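Local atomic coordinates of nicotinamide-nucleotide adenylyltransferase NadR family / Ribosylnicotinamide kinase (Lactococcus lactis subsp. cremoris, PDB entry 6GYE), a protein that probably phosphorylates nicotinamide riboside and adenylylates the resulting mononucleotide, two steps on the route to NAD+. Residues 21-33 / 168-180. Residues are numbered along the deposited sequence; the frame is centred on the assembly and turned at random.
Sequences GTFAPLHTGHQQQ and WTHINRVFRRHFS. With NNR (Nicotinamide riboside), chain I; SO4 (sulfate ion), chain E; SO4 (sulfate ion), chain D.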
# COMPACT_ATOMS: atom_id res chain seq x y z
N GLY A 21 -7.56 -18.54 4.86
CA GLY A 21 -6.28 -17.96 4.49
C GLY A 21 -5.89 -16.89 5.48
O GLY A 21 -6.72 -16.41 6.26
N THR A 22 -4.60 -16.52 5.44
CA THR A 22 -4.15 -15.30 6.10
C THR A 22 -4.24 -14.07 5.18
O THR A 22 -4.51 -12.96 5.65
CB THR A 22 -2.72 -15.46 6.64
OG1 THR A 22 -1.89 -16.00 5.62
CG2 THR A 22 -2.69 -16.39 7.83
N PHE A 23 -3.99 -14.25 3.88
CA PHE A 23 -4.20 -13.22 2.85
C PHE A 23 -3.34 -11.97 3.07
O PHE A 23 -3.83 -10.85 3.16
CB PHE A 23 -5.68 -12.82 2.79
CG PHE A 23 -6.60 -13.97 2.54
CD1 PHE A 23 -6.63 -14.58 1.30
CD2 PHE A 23 -7.44 -14.43 3.54
CE1 PHE A 23 -7.49 -15.64 1.06
CE2 PHE A 23 -8.31 -15.47 3.30
CZ PHE A 23 -8.34 -16.08 2.06
N ALA A 24 -2.03 -12.20 3.12
CA ALA A 24 -1.03 -11.15 3.33
C ALA A 24 0.04 -11.25 2.25
O ALA A 24 1.21 -11.54 2.54
CB ALA A 24 -0.41 -11.28 4.73
N PRO A 25 -0.31 -10.97 0.98
CA PRO A 25 -1.58 -10.48 0.46
C PRO A 25 -2.46 -11.52 -0.19
O PRO A 25 -2.01 -12.62 -0.47
CB PRO A 25 -1.12 -9.49 -0.59
CG PRO A 25 0.07 -10.21 -1.21
CD PRO A 25 0.72 -10.98 -0.08
N LEU A 26 -3.72 -11.15 -0.44
CA LEU A 26 -4.56 -11.86 -1.40
C LEU A 26 -3.93 -11.79 -2.79
O LEU A 26 -3.46 -10.72 -3.21
CB LEU A 26 -5.95 -11.23 -1.41
CG LEU A 26 -6.97 -11.70 -2.45
CD1 LEU A 26 -7.40 -13.12 -2.16
CD2 LEU A 26 -8.17 -10.77 -2.42
N HIS A 27 -3.88 -12.91 -3.50
CA HIS A 27 -3.34 -12.90 -4.86
C HIS A 27 -4.17 -13.83 -5.75
O HIS A 27 -5.13 -14.47 -5.30
CB HIS A 27 -1.85 -13.26 -4.89
CG HIS A 27 -1.53 -14.62 -4.34
ND1 HIS A 27 -1.82 -15.79 -5.03
CD2 HIS A 27 -0.93 -15.00 -3.19
CE1 HIS A 27 -1.42 -16.83 -4.31
NE2 HIS A 27 -0.87 -16.37 -3.19
N THR A 28 -3.80 -13.90 -7.03
CA THR A 28 -4.66 -14.58 -7.99
C THR A 28 -4.71 -16.09 -7.75
O THR A 28 -5.70 -16.72 -8.14
CB THR A 28 -4.21 -14.30 -9.44
OG1 THR A 28 -2.84 -14.58 -9.59
CG2 THR A 28 -4.39 -12.84 -9.79
N GLY A 29 -3.69 -16.67 -7.10
CA GLY A 29 -3.79 -18.07 -6.71
C GLY A 29 -4.97 -18.33 -5.78
O GLY A 29 -5.76 -19.25 -6.01
N HIS A 30 -5.11 -17.51 -4.73
CA HIS A 30 -6.31 -17.55 -3.90
C HIS A 30 -7.56 -17.40 -4.75
O HIS A 30 -8.53 -18.15 -4.60
CB HIS A 30 -6.29 -16.42 -2.86
CG HIS A 30 -5.19 -16.53 -1.84
ND1 HIS A 30 -4.23 -15.56 -1.69
CD2 HIS A 30 -4.95 -17.46 -0.88
CE1 HIS A 30 -3.41 -15.90 -0.70
NE2 HIS A 30 -3.83 -17.05 -0.20
N GLN A 31 -7.55 -16.39 -5.62
CA GLN A 31 -8.78 -15.99 -6.29
C GLN A 31 -9.27 -17.09 -7.22
O GLN A 31 -10.48 -17.32 -7.32
CB GLN A 31 -8.57 -14.67 -7.01
CG GLN A 31 -8.38 -13.55 -6.02
CD GLN A 31 -7.71 -12.30 -6.59
OE1 GLN A 31 -7.28 -11.43 -5.83
NE2 GLN A 31 -7.62 -12.21 -7.91
N GLN A 32 -8.36 -17.76 -7.92
CA GLN A 32 -8.76 -18.86 -8.78
C GLN A 32 -9.38 -19.99 -7.98
O GLN A 32 -10.35 -20.60 -8.42
CB GLN A 32 -7.57 -19.34 -9.61
CG GLN A 32 -7.28 -18.37 -10.75
CD GLN A 32 -5.79 -18.13 -10.98
OE1 GLN A 32 -4.97 -19.02 -10.79
NE2 GLN A 32 -5.44 -16.90 -11.34
N GLN A 33 -8.83 -20.27 -6.79
CA GLN A 33 -9.42 -21.33 -5.97
C GLN A 33 -10.78 -20.92 -5.45
O GLN A 33 -11.72 -21.73 -5.44
CB GLN A 33 -8.50 -21.70 -4.80
CG GLN A 33 -7.28 -22.51 -5.23
CD GLN A 33 -6.60 -23.19 -4.06
OE1 GLN A 33 -6.71 -22.75 -2.91
NE2 GLN A 33 -5.88 -24.27 -4.34
N TRP A 168 3.88 -8.42 -9.47
CA TRP A 168 2.89 -7.37 -9.28
C TRP A 168 1.52 -7.74 -9.82
O TRP A 168 0.50 -7.53 -9.16
CB TRP A 168 3.41 -6.11 -9.95
CG TRP A 168 2.64 -4.90 -9.70
CD1 TRP A 168 1.73 -4.30 -10.54
CD2 TRP A 168 2.67 -4.13 -8.51
NE1 TRP A 168 1.21 -3.17 -9.93
CE2 TRP A 168 1.77 -3.04 -8.68
CE3 TRP A 168 3.39 -4.24 -7.30
CZ2 TRP A 168 1.58 -2.07 -7.70
CZ3 TRP A 168 3.19 -3.28 -6.32
CH2 TRP A 168 2.29 -2.20 -6.53
N THR A 169 1.46 -8.26 -11.06
CA THR A 169 0.16 -8.46 -11.69
C THR A 169 -0.70 -9.49 -10.94
O THR A 169 -1.91 -9.48 -11.11
CB THR A 169 0.31 -8.88 -13.15
OG1 THR A 169 1.05 -10.10 -13.24
CG2 THR A 169 0.98 -7.80 -13.98
N HIS A 170 -0.10 -10.33 -10.11
CA HIS A 170 -0.85 -11.33 -9.36
C HIS A 170 -1.36 -10.83 -8.02
O HIS A 170 -2.21 -11.50 -7.43
CB HIS A 170 -0.00 -12.59 -9.16
CG HIS A 170 0.36 -13.26 -10.44
ND1 HIS A 170 1.49 -14.03 -10.59
CD2 HIS A 170 -0.25 -13.25 -11.65
CE1 HIS A 170 1.56 -14.47 -11.84
NE2 HIS A 170 0.51 -14.01 -12.50
N ILE A 171 -0.85 -9.69 -7.54
CA ILE A 171 -1.34 -9.11 -6.30
C ILE A 171 -2.73 -8.53 -6.52
O ILE A 171 -2.98 -7.81 -7.50
CB ILE A 171 -0.38 -8.01 -5.81
CG1 ILE A 171 1.05 -8.54 -5.74
CG2 ILE A 171 -0.84 -7.45 -4.46
CD1 ILE A 171 2.05 -7.45 -5.37
N ASN A 172 -3.65 -8.83 -5.60
CA ASN A 172 -4.97 -8.22 -5.67
C ASN A 172 -4.86 -6.70 -5.55
O ASN A 172 -4.11 -6.19 -4.71
CB ASN A 172 -5.88 -8.78 -4.57
CG ASN A 172 -7.28 -8.16 -4.60
OD1 ASN A 172 -7.52 -7.08 -4.04
ND2 ASN A 172 -8.21 -8.84 -5.26
N ARG A 173 -5.64 -5.97 -6.37
CA ARG A 173 -5.43 -4.52 -6.52
C ARG A 173 -5.57 -3.76 -5.21
O ARG A 173 -4.83 -2.80 -4.97
CB ARG A 173 -6.39 -3.97 -7.57
CG ARG A 173 -6.00 -4.42 -8.98
CD ARG A 173 -6.95 -3.90 -10.03
NE ARG A 173 -6.71 -4.55 -11.32
CZ ARG A 173 -5.81 -4.12 -12.21
NH1 ARG A 173 -5.07 -3.03 -11.96
NH2 ARG A 173 -5.65 -4.77 -13.36
N VAL A 174 -6.47 -4.19 -4.32
CA VAL A 174 -6.63 -3.52 -3.02
C VAL A 174 -5.34 -3.56 -2.21
O VAL A 174 -5.09 -2.67 -1.39
CB VAL A 174 -7.80 -4.15 -2.25
CG1 VAL A 174 -8.02 -3.42 -0.94
CG2 VAL A 174 -9.07 -4.08 -3.11
N PHE A 175 -4.50 -4.57 -2.42
CA PHE A 175 -3.27 -4.68 -1.66
C PHE A 175 -2.10 -3.95 -2.32
O PHE A 175 -1.02 -3.88 -1.70
CB PHE A 175 -2.88 -6.16 -1.46
CG PHE A 175 -3.73 -6.88 -0.44
CD1 PHE A 175 -4.99 -7.35 -0.77
CD2 PHE A 175 -3.27 -7.06 0.86
CE1 PHE A 175 -5.78 -7.99 0.18
CE2 PHE A 175 -4.05 -7.71 1.82
CZ PHE A 175 -5.31 -8.18 1.48
N ARG A 176 -2.27 -3.39 -3.53
CA ARG A 176 -1.10 -2.97 -4.30
C ARG A 176 -0.42 -1.74 -3.72
O ARG A 176 0.81 -1.61 -3.79
CB ARG A 176 -1.47 -2.76 -5.77
CG ARG A 176 -1.58 -4.10 -6.51
CD ARG A 176 -1.94 -3.95 -7.98
NE ARG A 176 -2.24 -5.24 -8.59
CZ ARG A 176 -2.38 -5.44 -9.90
NH1 ARG A 176 -2.23 -4.43 -10.76
NH2 ARG A 176 -2.69 -6.64 -10.36
N ARG A 177 -1.20 -0.81 -3.17
CA ARG A 177 -0.62 0.41 -2.61
C ARG A 177 0.41 0.08 -1.54
O ARG A 177 1.50 0.68 -1.52
CB ARG A 177 -1.74 1.29 -2.04
CG ARG A 177 -1.28 2.27 -0.98
CD ARG A 177 -2.44 3.13 -0.50
NE ARG A 177 -3.24 2.52 0.56
CZ ARG A 177 -4.41 1.91 0.38
NH1 ARG A 177 -4.94 1.80 -0.85
NH2 ARG A 177 -5.06 1.40 1.42
N HIS A 178 0.11 -0.90 -0.69
CA HIS A 178 1.01 -1.27 0.40
C HIS A 178 2.37 -1.70 -0.12
O HIS A 178 3.40 -1.43 0.52
CB HIS A 178 0.38 -2.38 1.24
CG HIS A 178 1.24 -2.84 2.37
ND1 HIS A 178 1.27 -2.21 3.59
CD2 HIS A 178 2.11 -3.88 2.46
CE1 HIS A 178 2.12 -2.84 4.39
NE2 HIS A 178 2.65 -3.85 3.72
N PHE A 179 2.40 -2.40 -1.25
CA PHE A 179 3.65 -2.98 -1.75
C PHE A 179 4.35 -2.09 -2.76
O PHE A 179 5.38 -2.48 -3.32
CB PHE A 179 3.39 -4.35 -2.39
CG PHE A 179 3.04 -5.40 -1.39
CD1 PHE A 179 4.02 -5.98 -0.61
CD2 PHE A 179 1.73 -5.79 -1.21
CE1 PHE A 179 3.69 -6.95 0.33
CE2 PHE A 179 1.39 -6.75 -0.28
CZ PHE A 179 2.36 -7.33 0.49
N SER A 180 3.79 -0.92 -3.03
CA SER A 180 4.33 -0.06 -4.07
C SER A 180 5.66 0.55 -3.64
O SER A 180 5.84 0.90 -2.47
CB SER A 180 3.32 1.04 -4.42
OG SER A 180 3.83 1.78 -5.49
O2R NNR I . -2.92 7.03 -0.79
C2R NNR I . -1.89 6.42 0.01
C3R NNR I . -2.45 5.52 1.10
O3R NNR I . -3.88 5.48 1.11
C4R NNR I . -1.94 6.08 2.42
C5R NNR I . -1.10 5.06 3.17
O5R NNR I . -0.61 5.65 4.38
O4R NNR I . -1.15 7.24 2.12
C1R NNR I . -1.08 7.49 0.72
N1 NNR I . 0.31 7.44 0.26
C2 NNR I . 0.98 8.58 0.05
C6 NNR I . 0.89 6.25 0.07
C5 NNR I . 2.21 6.18 -0.36
C4 NNR I . 2.93 7.34 -0.59
C3 NNR I . 2.30 8.56 -0.37
C7 NNR I . 3.04 9.85 -0.61
O7 NNR I . 2.41 10.86 -0.85
N7 NNR I . 4.37 9.84 -0.54
S SO4 E . -2.01 -17.70 2.94
O1 SO4 E . -2.58 -18.40 1.80
O2 SO4 E . -1.73 -16.29 2.61
O3 SO4 E . -3.00 -17.81 4.01
O4 SO4 E . -0.74 -18.29 3.36
S SO4 D . -1.49 0.41 3.45
O1 SO4 D . -2.24 -0.51 2.60
O2 SO4 D . -2.32 1.59 3.69
O3 SO4 D . -1.18 -0.20 4.73
O4 SO4 D . -0.24 0.78 2.80
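His27 and Ile171 meet in a single backbone bridge: Asn172 N donates to Leu26 O at 3.1 Å, and Thr28 N to His170 O. The bridge ties the start of helix 28-40, whose HTGH sequence fits the HIGH-type motif of nucleotidylyltransferases, to the connection that enters the kinase-like P-loop domain at strand 181-187. Pro25, after a cis peptide bond, is a compact apolar wedge: its CB packs 3.6 Å from Phe175 CD2, and its CG approaches CE2 of Phe179. One face of the Phe175 ring lies over the backbone, with Leu26 N above its centre and Pro25 CA nearer the rim, while Leu26 CB touches CE1; a broad flat ring suits this cover. Tyr69 meets the same ring edge-to-face.

Asn172 suits its place because its amide serves both segments. With CG anti to the backbone N (chi1 180°), Asn172 ND2 reaches Gln31 OE1 at 2.8 Å, the two amide planes almost perpendicular and the donor well above the Gln31 carbonyl plane. Asn172 OD1 turns back to accept from Val174 N in an Asx turn, and Leu26 CD2 lies against the amide, 3.4 Å from Asn172 ND2. A leucine in its place would probably leave Gln31 OE1 and Val174 N without these partners and let the turn relax.

Thr28 sets its methyl CG2 3.5 Å from His170 O and its OG1 near CB and CG of His170. The two histidines of the motif form a capping box: His27 ND1 accepts from Gly29 N, and His27 N donates to His30 ND1 in the plane of that ring. The other nitrogen of that ring, His30 NE2, donates almost straight (176°) to O1 of a sulfate, 2.7 Å away.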